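Local coordinates for protein putative hexulose 6 phosphate synthase (Salmonella typhimurium, PDB 3F4W) that belongs to the HUMPS family of TIM-barrel proteins and assembles from two chains, at residues 42-47 and 56-61; 118-123 and 151-156; 175-180 and 204-209. All blocks are in the same frame, centred on the assembly; numbering follows the deposited sequence.

How the interactions relate
All three contacts belong to one eight-stranded parallel barrel with helices outside it, and they follow one another along the chain without interleaving. Interaction 1 joins helix 42-50 to the barrel strand 55-62, whereas interactions 2 and 3 join helix to helix in the outer layer. The centre of interaction 1 is about 28 Å from that of interaction 2 and about 26 Å from that of interaction 3, both on the opposite side of the chain's centre. Interactions 2 and 3, with centres about 21 Å apart, touch where Leu154 packs on Leu179. Together they sample two layers of contact: helix on barrel wall, and helix on neighbouring helix.

Interaction 1. Residues 42-47 and 56-61; sequences NAIKAI and VLADAK
Ile44 reaches from helix 42-50 onto Val56 and Ala58 of the barrel strand 55-62, which runs almost antiparallel to it (170° between the segment axes, 9.6 Å apart). At CB the side chain forks. Ile44 CG2, anti to the backbone N, skims Val56 CG1 at 4.2 Å. CG1 takes the place beside the backbone N (chi1 -59°), and with the further turn at chi2 (-69°) the tip, Ile44 CD1, is brought onto the strand, where it sits 3.7 Å from Ala58 CB and 3.8 Å from Val56 CG1. The side chains of Ile44 and Val56 lie alongside each other, running opposite ways. The other methyl of Val56 serves a second helix residue: Val56 CG2 meets Ile47 CG2 at 4.0 Å. One valine therefore receives two isoleucines a single turn apart, one on each methyl, and the contact is apolar throughout and buried. Farther along the strand Lys61 NZ makes a 2.8 Å salt bridge with Asp59 OD2, approaching from above the carboxylate plane, while Asp59 OD1 is hydrogen-bonded to Thr82. Helix 42-50 lies between strands 28-31 and 55-62 in sequence, as in a beta-alpha-beta crossover, and in space it touches both: Ile44 and Ile47 also rest on Val31, Ile47 reaches Phe35 of helix 33-39, and Ala58 also touches Leu73 of helix 66-75.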
loop_
_atom_site.group_PDB
_atom_site.type_symbol
_atom_site.label_atom_id
_atom_site.label_comp_id
_atom_site.label_asym_id
_atom_site.label_seq_id
_atom_site.Cartn_x
_atom_site.Cartn_y
_atom_site.Cartn_z
ATOM N N ASN A 42 -4.425 10.984 11.058
ATOM C CA ASN A 42 -5.344 12.006 11.541
ATOM C C ASN A 42 -6.718 11.919 10.877
ATOM O O ASN A 42 -7.724 12.310 11.466
ATOM C CB ASN A 42 -4.760 13.400 11.352
ATOM C CG ASN A 42 -5.679 14.476 11.878
ATOM O OD1 ASN A 42 -6.098 15.367 11.141
ATOM N ND2 ASN A 42 -6.024 14.382 13.155
ATOM N N ALA A 43 -6.754 11.414 9.648
ATOM C CA ALA A 43 -8.016 11.249 8.934
ATOM C C ALA A 43 -8.940 10.288 9.679
ATOM O O ALA A 43 -10.128 10.558 9.844
ATOM C CB ALA A 43 -7.767 10.760 7.520
ATOM N N ILE A 44 -8.384 9.165 10.122
ATOM C CA ILE A 44 -9.129 8.180 10.898
ATOM C C ILE A 44 -9.611 8.770 12.217
ATOM O O ILE A 44 -10.767 8.602 12.598
ATOM C CB ILE A 44 -8.268 6.943 11.205
ATOM C CG1 ILE A 44 -7.792 6.287 9.907
ATOM C CG2 ILE A 44 -9.046 5.943 12.048
ATOM C CD1 ILE A 44 -8.902 5.627 9.126
ATOM N N LYS A 45 -8.714 9.461 12.913
ATOM C CA LYS A 45 -9.038 10.054 14.204
ATOM C C LYS A 45 -10.193 11.044 14.085
ATOM O O LYS A 45 -11.146 10.997 14.863
ATOM C CB LYS A 45 -7.810 10.755 14.786
ATOM C CG LYS A 45 -6.636 9.826 15.062
ATOM C CD LYS A 45 -5.411 10.599 15.530
ATOM C CE LYS A 45 -4.361 9.671 16.125
ATOM N NZ LYS A 45 -3.109 10.397 16.490
ATOM N N ALA A 46 -10.099 11.931 13.099
ATOM C CA ALA A 46 -11.093 12.980 12.903
ATOM C C ALA A 46 -12.467 12.417 12.552
ATOM O O ALA A 46 -13.484 12.861 13.082
ATOM C CB ALA A 46 -10.627 13.947 11.825
ATOM N N ILE A 47 -12.497 11.446 11.651
ATOM C CA ILE A 47 -13.763 10.861 11.220
ATOM C C ILE A 47 -14.413 10.042 12.334
ATOM O O ILE A 47 -15.618 10.141 12.564
ATOM C CB ILE A 47 -13.580 10.006 9.955
ATOM C CG1 ILE A 47 -13.302 10.911 8.752
ATOM C CG2 ILE A 47 -14.806 9.143 9.700
ATOM C CD1 ILE A 47 -12.879 10.161 7.507
ATOM N N VAL A 56 -15.319 2.577 11.027
ATOM C CA VAL A 56 -14.343 3.199 10.146
ATOM C C VAL A 56 -13.365 2.148 9.644
ATOM O O VAL A 56 -12.804 1.383 10.428
ATOM C CB VAL A 56 -13.585 4.352 10.852
ATOM C CG1 VAL A 56 -12.519 4.938 9.940
ATOM C CG2 VAL A 56 -14.558 5.438 11.294
ATOM N N LEU A 57 -13.191 2.107 8.325
ATOM C CA LEU A 57 -12.270 1.189 7.664
ATOM C C LEU A 57 -11.066 1.976 7.145
ATOM O O LEU A 57 -11.230 2.957 6.427
ATOM C CB LEU A 57 -13.001 0.500 6.499
ATOM C CG LEU A 57 -12.399 -0.408 5.405
ATOM C CD1 LEU A 57 -10.990 -0.024 4.982
ATOM C CD2 LEU A 57 -12.479 -1.898 5.760
ATOM N N ALA A 58 -9.859 1.555 7.515
ATOM C CA ALA A 58 -8.649 2.176 6.980
ATOM C C ALA A 58 -8.110 1.343 5.825
ATOM O O ALA A 58 -7.613 0.234 6.031
ATOM C CB ALA A 58 -7.591 2.318 8.073
ATOM N N ASP A 59 -8.218 1.871 4.610
ATOM C CA ASP A 59 -7.802 1.136 3.423
ATOM C C ASP A 59 -6.304 1.280 3.180
ATOM O O ASP A 59 -5.876 1.852 2.174
ATOM C CB ASP A 59 -8.577 1.604 2.195
ATOM C CG ASP A 59 -8.447 0.649 1.030
ATOM O OD1 ASP A 59 -8.097 -0.529 1.258
ATOM O OD2 ASP A 59 -8.697 1.075 -0.114
ATOM N N ALA A 60 -5.513 0.758 4.111
ATOM C CA ALA A 60 -4.061 0.863 4.028
ATOM C C ALA A 60 -3.466 -0.026 2.934
ATOM O O ALA A 60 -2.375 0.249 2.434
ATOM C CB ALA A 60 -3.439 0.535 5.375
ATOM N N LYS A 61 -4.187 -1.080 2.558
ATOM C CA LYS A 61 -3.675 -2.051 1.590
ATOM C C LYS A 61 -2.273 -2.505 1.984
ATOM O O LYS A 61 -1.337 -2.471 1.178
ATOM C CB LYS A 61 -3.664 -1.466 0.173
ATOM C CG LYS A 61 -5.029 -1.411 -0.498
ATOM C CD LYS A 61 -4.895 -0.972 -1.950
ATOM C CE LYS A 61 -6.248 -0.878 -2.636
ATOM N NZ LYS A 61 -7.014 0.307 -2.172
#

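Interaction 2. Residues 118-123 and 151-156; sequences ARVRLL and ITMLKV
Arg121 joins the contact through its aliphatic part and not its guanidinium, with Arg121 CG 4.2 Å from Val156 CG1 at the exposed margin. The guanidinium of the other arginine, Arg119, belongs to another side of helix 116-126: Leu123 CD2, one turn on, lies 3.9 Å above one face of the Arg119 group and offset toward the rim, and Arg119 NE donates a hydrogen bond to Gly85 O.

Val120 and Val156 carry most of the contact, and the two methyls of Val120 are shared between two partners. Val120 CG1 extends opposite the backbone N (chi1 173°) and takes Val156 CG1 at 4.1 Å; the same Val156 methyl is equally close to Val120 CB, so it lies over the branch point as well as the methyl. The remaining methyl, Val120 CG2, turns to Met153, where it lies 3.7 Å from Met153 SD and 3.8 Å from Met153 CE. Met153 gets there by bending at both chi2 (66°) and chi3, which folds its sulfur and end methyl against the valine. In both pairs the side chains meet at a slant.

No hydrogen bond spans the two segments. Their axes come within 10.2 Å and make a crossing angle of -43°, and the second helix ends at Val156. On the barrel side of the contact, Val120 and Met153 both rest on Leu131, and Met153 reaches Val133 of the same strand, while Pro117 touches Thr152 and Val156 from the first helix. Strand 130-134 thus follows one helix in sequence, precedes the other, and lies beneath both, the layering of neighbouring outer helices on the wall of a beta/alpha (TIM) barrel.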
loop_
_atom_site.group_PDB
_atom_site.type_symbol
_atom_site.label_atom_id
_atom_site.label_comp_id
_atom_site.label_asym_id
_atom_site.label_seq_id
_atom_site.Cartn_x
_atom_site.Cartn_y
_atom_site.Cartn_z
ATOM N N ALA A 118 -7.287 -21.046 -5.179
ATOM C CA ALA A 118 -6.138 -21.510 -4.410
ATOM C C ALA A 118 -5.802 -20.543 -3.275
ATOM O O ALA A 118 -5.496 -20.962 -2.157
ATOM C CB ALA A 118 -4.932 -21.713 -5.318
ATOM N N ARG A 119 -5.873 -19.248 -3.564
ATOM C CA ARG A 119 -5.497 -18.229 -2.589
ATOM C C ARG A 119 -6.507 -18.171 -1.445
ATOM O O ARG A 119 -6.135 -18.036 -0.275
ATOM C CB ARG A 119 -5.372 -16.862 -3.273
ATOM C CG ARG A 119 -4.592 -15.833 -2.476
ATOM C CD ARG A 119 -3.177 -16.318 -2.208
ATOM N NE ARG A 119 -2.425 -15.362 -1.402
ATOM C CZ ARG A 119 -1.253 -15.622 -0.835
ATOM N NH1 ARG A 119 -0.690 -16.812 -0.977
ATOM N NH2 ARG A 119 -0.647 -14.692 -0.113
ATOM N N VAL A 120 -7.788 -18.272 -1.786
ATOM C CA VAL A 120 -8.842 -18.285 -0.778
ATOM C C VAL A 120 -8.684 -19.465 0.177
ATOM O O VAL A 120 -8.801 -19.308 1.390
ATOM C CB VAL A 120 -10.241 -18.314 -1.417
ATOM C CG1 VAL A 120 -11.307 -18.507 -0.352
ATOM C CG2 VAL A 120 -10.491 -17.026 -2.191
ATOM N N ARG A 121 -8.402 -20.644 -0.366
ATOM C CA ARG A 121 -8.225 -21.827 0.471
ATOM C C ARG A 121 -7.072 -21.599 1.436
ATOM O O ARG A 121 -7.169 -21.889 2.628
ATOM C CB ARG A 121 -7.928 -23.070 -0.372
ATOM C CG ARG A 121 -8.974 -23.423 -1.414
ATOM C CD ARG A 121 -8.577 -24.702 -2.160
ATOM N NE ARG A 121 -9.276 -24.829 -3.435
ATOM C CZ ARG A 121 -8.690 -24.719 -4.623
ATOM N NH1 ARG A 121 -7.386 -24.495 -4.709
ATOM N NH2 ARG A 121 -9.406 -24.843 -5.728
ATOM N N LEU A 122 -5.978 -21.074 0.902
ATOM C CA LEU A 122 -4.773 -20.844 1.678
ATOM C C LEU A 122 -5.024 -19.838 2.799
ATOM O O LEU A 122 -4.612 -20.050 3.939
ATOM C CB LEU A 122 -3.656 -20.353 0.756
ATOM C CG LEU A 122 -2.226 -20.359 1.287
ATOM C CD1 LEU A 122 -1.231 -20.254 0.140
ATOM C CD2 LEU A 122 -2.039 -19.220 2.250
ATOM N N LEU A 123 -5.703 -18.745 2.470
ATOM C CA LEU A 123 -5.896 -17.657 3.424
ATOM C C LEU A 123 -6.860 -18.027 4.541
ATOM O O LEU A 123 -6.643 -17.679 5.704
ATOM C CB LEU A 123 -6.372 -16.392 2.710
ATOM C CG LEU A 123 -5.380 -15.846 1.684
ATOM C CD1 LEU A 123 -5.941 -14.610 1.001
ATOM C CD2 LEU A 123 -4.032 -15.554 2.340
ATOM N N ILE A 151 -18.346 -14.208 -8.062
ATOM C CA ILE A 151 -18.952 -15.511 -8.316
ATOM C C ILE A 151 -18.030 -16.645 -7.878
ATOM O O ILE A 151 -18.449 -17.566 -7.181
ATOM C CB ILE A 151 -19.306 -15.682 -9.803
ATOM C CG1 ILE A 151 -20.403 -14.693 -10.201
ATOM C CG2 ILE A 151 -19.729 -17.118 -10.092
ATOM C CD1 ILE A 151 -20.680 -14.657 -11.687
ATOM N N THR A 152 -16.766 -16.573 -8.278
ATOM C CA THR A 152 -15.794 -17.572 -7.855
ATOM C C THR A 152 -15.611 -17.559 -6.342
ATOM O O THR A 152 -15.612 -18.608 -5.698
ATOM C CB THR A 152 -14.437 -17.361 -8.531
ATOM O OG1 THR A 152 -14.586 -17.532 -9.944
ATOM C CG2 THR A 152 -13.419 -18.362 -8.007
ATOM N N MET A 153 -15.459 -16.367 -5.775
ATOM C CA MET A 153 -15.297 -16.237 -4.335
ATOM C C MET A 153 -16.421 -16.941 -3.576
ATOM O O MET A 153 -16.170 -17.703 -2.644
ATOM C CB MET A 153 -15.232 -14.762 -3.926
ATOM C CG MET A 153 -15.221 -14.557 -2.425
ATOM S SD MET A 153 -13.718 -15.195 -1.664
ATOM C CE MET A 153 -12.584 -13.848 -2.000
ATOM N N LEU A 154 -17.661 -16.684 -3.979
ATOM C CA LEU A 154 -18.818 -17.255 -3.294
ATOM C C LEU A 154 -18.892 -18.779 -3.410
ATOM O O LEU A 154 -19.448 -19.451 -2.538
ATOM C CB LEU A 154 -20.112 -16.613 -3.801
ATOM C CG LEU A 154 -20.274 -15.142 -3.425
ATOM C CD1 LEU A 154 -21.522 -14.537 -4.053
ATOM C CD2 LEU A 154 -20.296 -14.995 -1.913
ATOM N N LYS A 155 -18.325 -19.321 -4.482
ATOM C CA LYS A 155 -18.309 -20.765 -4.679
ATOM C C LYS A 155 -17.210 -21.436 -3.854
ATOM O O LYS A 155 -17.372 -22.565 -3.394
ATOM C CB LYS A 155 -18.127 -21.102 -6.159
ATOM C CG LYS A 155 -19.198 -20.523 -7.065
ATOM C CD LYS A 155 -18.877 -20.781 -8.529
ATOM C CE LYS A 155 -19.202 -22.210 -8.923
ATOM N NZ LYS A 155 -20.668 -22.421 -9.022
ATOM N N VAL A 156 -16.097 -20.732 -3.660
ATOM C CA VAL A 156 -14.933 -21.321 -3.002
ATOM C C VAL A 156 -14.883 -21.065 -1.498
ATOM O O VAL A 156 -14.439 -21.924 -0.740
ATOM C CB VAL A 156 -13.613 -20.833 -3.633
ATOM C CG1 VAL A 156 -12.425 -21.464 -2.925
ATOM C CG2 VAL A 156 -13.587 -21.150 -5.119
#

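Interaction 3. Residues 175-180 and 204-209; sequences DYALLG and SQVLLQ
Ala177 and Leu207 bring their CA atoms to 6.1 Å, the nearest backbone approach of the two segments, just where the chain after Ala177 folds into a type I turn that ends at Gly180 with positive phi (81°). Gly180 N closes that turn on Ala177 O at 2.9 Å. The side chain of Ala177 points toward helix 196-209, and its one methyl is the whole side-chain contribution of segment 175-180. Val206 CG1 comes to 4.0 Å from Ala177 CB. From the next residue, Leu207 CD2 reaches the same methyl, Ala177 CB, at 4.3 Å, so it is met by two branched side chains in succession.

Around this point Val206 also lies on Val173 and Lys174, earlier on the helix that carries Ala177. Leu207 touches Val173 too, and continues to Met1 and to Leu3, so helix 196-209 packs between helix 173-177 and the first barrel strand, which lies next to the last strand in the closed sheet. Between the two segments there is neither a hydrogen bond nor a salt bridge: the contact is small and wholly apolar, and rests on two branched side chains meeting one methyl, the short alanine being consistent with the close backbones.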
loop_
_atom_site.group_PDB
_atom_site.type_symbol
_atom_site.label_atom_id
_atom_site.label_comp_id
_atom_site.label_asym_id
_atom_site.label_seq_id
_atom_site.Cartn_x
_atom_site.Cartn_y
_atom_site.Cartn_z
ATOM N N ASP A 175 -27.408 -6.470 -9.162
ATOM C CA ASP A 175 -26.686 -7.644 -9.655
ATOM C C ASP A 175 -25.863 -8.272 -8.539
ATOM O O ASP A 175 -25.810 -9.492 -8.399
ATOM C CB ASP A 175 -25.757 -7.265 -10.810
ATOM C CG ASP A 175 -26.507 -6.736 -12.018
ATOM O OD1 ASP A 175 -25.864 -6.143 -12.912
ATOM O OD2 ASP A 175 -27.741 -6.915 -12.076
ATOM N N TYR A 176 -25.220 -7.424 -7.746
ATOM C CA TYR A 176 -24.326 -7.879 -6.688
ATOM C C TYR A 176 -25.080 -8.310 -5.444
ATOM O O TYR A 176 -24.741 -9.318 -4.827
ATOM C CB TYR A 176 -23.310 -6.784 -6.350
ATOM C CG TYR A 176 -22.346 -6.538 -7.486
ATOM C CD1 TYR A 176 -21.182 -7.290 -7.609
ATOM C CD2 TYR A 176 -22.618 -5.584 -8.456
ATOM C CE1 TYR A 176 -20.306 -7.082 -8.657
ATOM C CE2 TYR A 176 -21.750 -5.370 -9.509
ATOM C CZ TYR A 176 -20.595 -6.123 -9.605
ATOM O OH TYR A 176 -19.731 -5.914 -10.654
ATOM N N ALA A 177 -26.102 -7.542 -5.080
ATOM C CA ALA A 177 -26.882 -7.828 -3.886
ATOM C C ALA A 177 -27.508 -9.214 -3.973
ATOM O O ALA A 177 -27.534 -9.957 -2.990
ATOM C CB ALA A 177 -27.957 -6.768 -3.690
ATOM N N LEU A 178 -28.007 -9.554 -5.157
ATOM C CA LEU A 178 -28.647 -10.850 -5.389
ATOM C C LEU A 178 -27.739 -12.025 -5.061
ATOM O O LEU A 178 -28.218 -13.109 -4.732
ATOM C CB LEU A 178 -29.122 -10.968 -6.840
ATOM C CG LEU A 178 -30.432 -10.259 -7.190
ATOM C CD1 LEU A 178 -30.573 -10.079 -8.695
ATOM C CD2 LEU A 178 -31.619 -11.022 -6.618
ATOM N N LEU A 179 -26.430 -11.812 -5.155
ATOM C CA LEU A 179 -25.471 -12.880 -4.894
ATOM C C LEU A 179 -25.220 -13.045 -3.399
ATOM O O LEU A 179 -24.723 -14.078 -2.949
ATOM C CB LEU A 179 -24.160 -12.622 -5.638
ATOM C CG LEU A 179 -24.270 -12.684 -7.162
ATOM C CD1 LEU A 179 -22.982 -12.237 -7.838
ATOM C CD2 LEU A 179 -24.647 -14.090 -7.602
ATOM N N GLY A 180 -25.560 -12.016 -2.632
ATOM C CA GLY A 180 -25.498 -12.092 -1.186
ATOM C C GLY A 180 -24.138 -11.890 -0.543
ATOM O O GLY A 180 -23.747 -12.665 0.334
ATOM N N SER A 204 -28.456 1.945 -0.796
ATOM C CA SER A 204 -28.740 1.340 0.500
ATOM C C SER A 204 -30.126 0.704 0.503
ATOM O O SER A 204 -30.375 -0.248 1.234
ATOM C CB SER A 204 -28.627 2.376 1.617
ATOM O OG SER A 204 -29.584 3.404 1.440
ATOM N N GLN A 205 -31.018 1.241 -0.326
ATOM C CA GLN A 205 -32.364 0.694 -0.485
ATOM C C GLN A 205 -32.315 -0.714 -1.061
ATOM O O GLN A 205 -33.022 -1.614 -0.602
ATOM C CB GLN A 205 -33.194 1.597 -1.402
ATOM C CG GLN A 205 -34.628 1.139 -1.617
ATOM C CD GLN A 205 -35.444 2.155 -2.389
ATOM O OE1 GLN A 205 -35.001 3.279 -2.612
ATOM N NE2 GLN A 205 -36.640 1.768 -2.801
ATOM N N VAL A 206 -31.476 -0.907 -2.071
ATOM C CA VAL A 206 -31.336 -2.217 -2.692
ATOM C C VAL A 206 -30.763 -3.219 -1.702
ATOM O O VAL A 206 -31.239 -4.353 -1.610
ATOM C CB VAL A 206 -30.458 -2.160 -3.950
ATOM C CG1 VAL A 206 -30.198 -3.561 -4.483
ATOM C CG2 VAL A 206 -31.122 -1.292 -5.010
ATOM N N LEU A 207 -29.750 -2.800 -0.951
ATOM C CA LEU A 207 -29.130 -3.678 0.036
ATOM C C LEU A 207 -30.131 -4.104 1.108
ATOM O O LEU A 207 -30.101 -5.242 1.580
ATOM C CB LEU A 207 -27.917 -3.004 0.679
ATOM C CG LEU A 207 -26.846 -2.491 -0.289
ATOM C CD1 LEU A 207 -25.631 -1.985 0.466
ATOM C CD2 LEU A 207 -26.449 -3.584 -1.271
ATOM N N LEU A 208 -31.020 -3.190 1.487
ATOM C CA LEU A 208 -32.049 -3.502 2.475
ATOM C C LEU A 208 -33.151 -4.379 1.889
ATOM O O LEU A 208 -33.766 -5.175 2.601
ATOM C CB LEU A 208 -32.656 -2.221 3.053
ATOM C CG LEU A 208 -31.785 -1.454 4.042
ATOM C CD1 LEU A 208 -32.508 -0.206 4.515
ATOM C CD2 LEU A 208 -31.419 -2.344 5.220
ATOM N N GLN A 209 -33.402 -4.223 0.594
ATOM C CA GLN A 209 -34.467 -4.966 -0.072
ATOM C C GLN A 209 -34.078 -6.428 -0.267
ATOM O O GLN A 209 -34.912 -7.265 -0.612
ATOM C CB GLN A 209 -34.845 -4.302 -1.401
ATOM C CG GLN A 209 -35.671 -3.027 -1.220
ATOM C CD GLN A 209 -35.934 -2.287 -2.519
ATOM O OE1 GLN A 209 -35.219 -2.469 -3.505
ATOM N NE2 GLN A 209 -36.967 -1.441 -2.523
#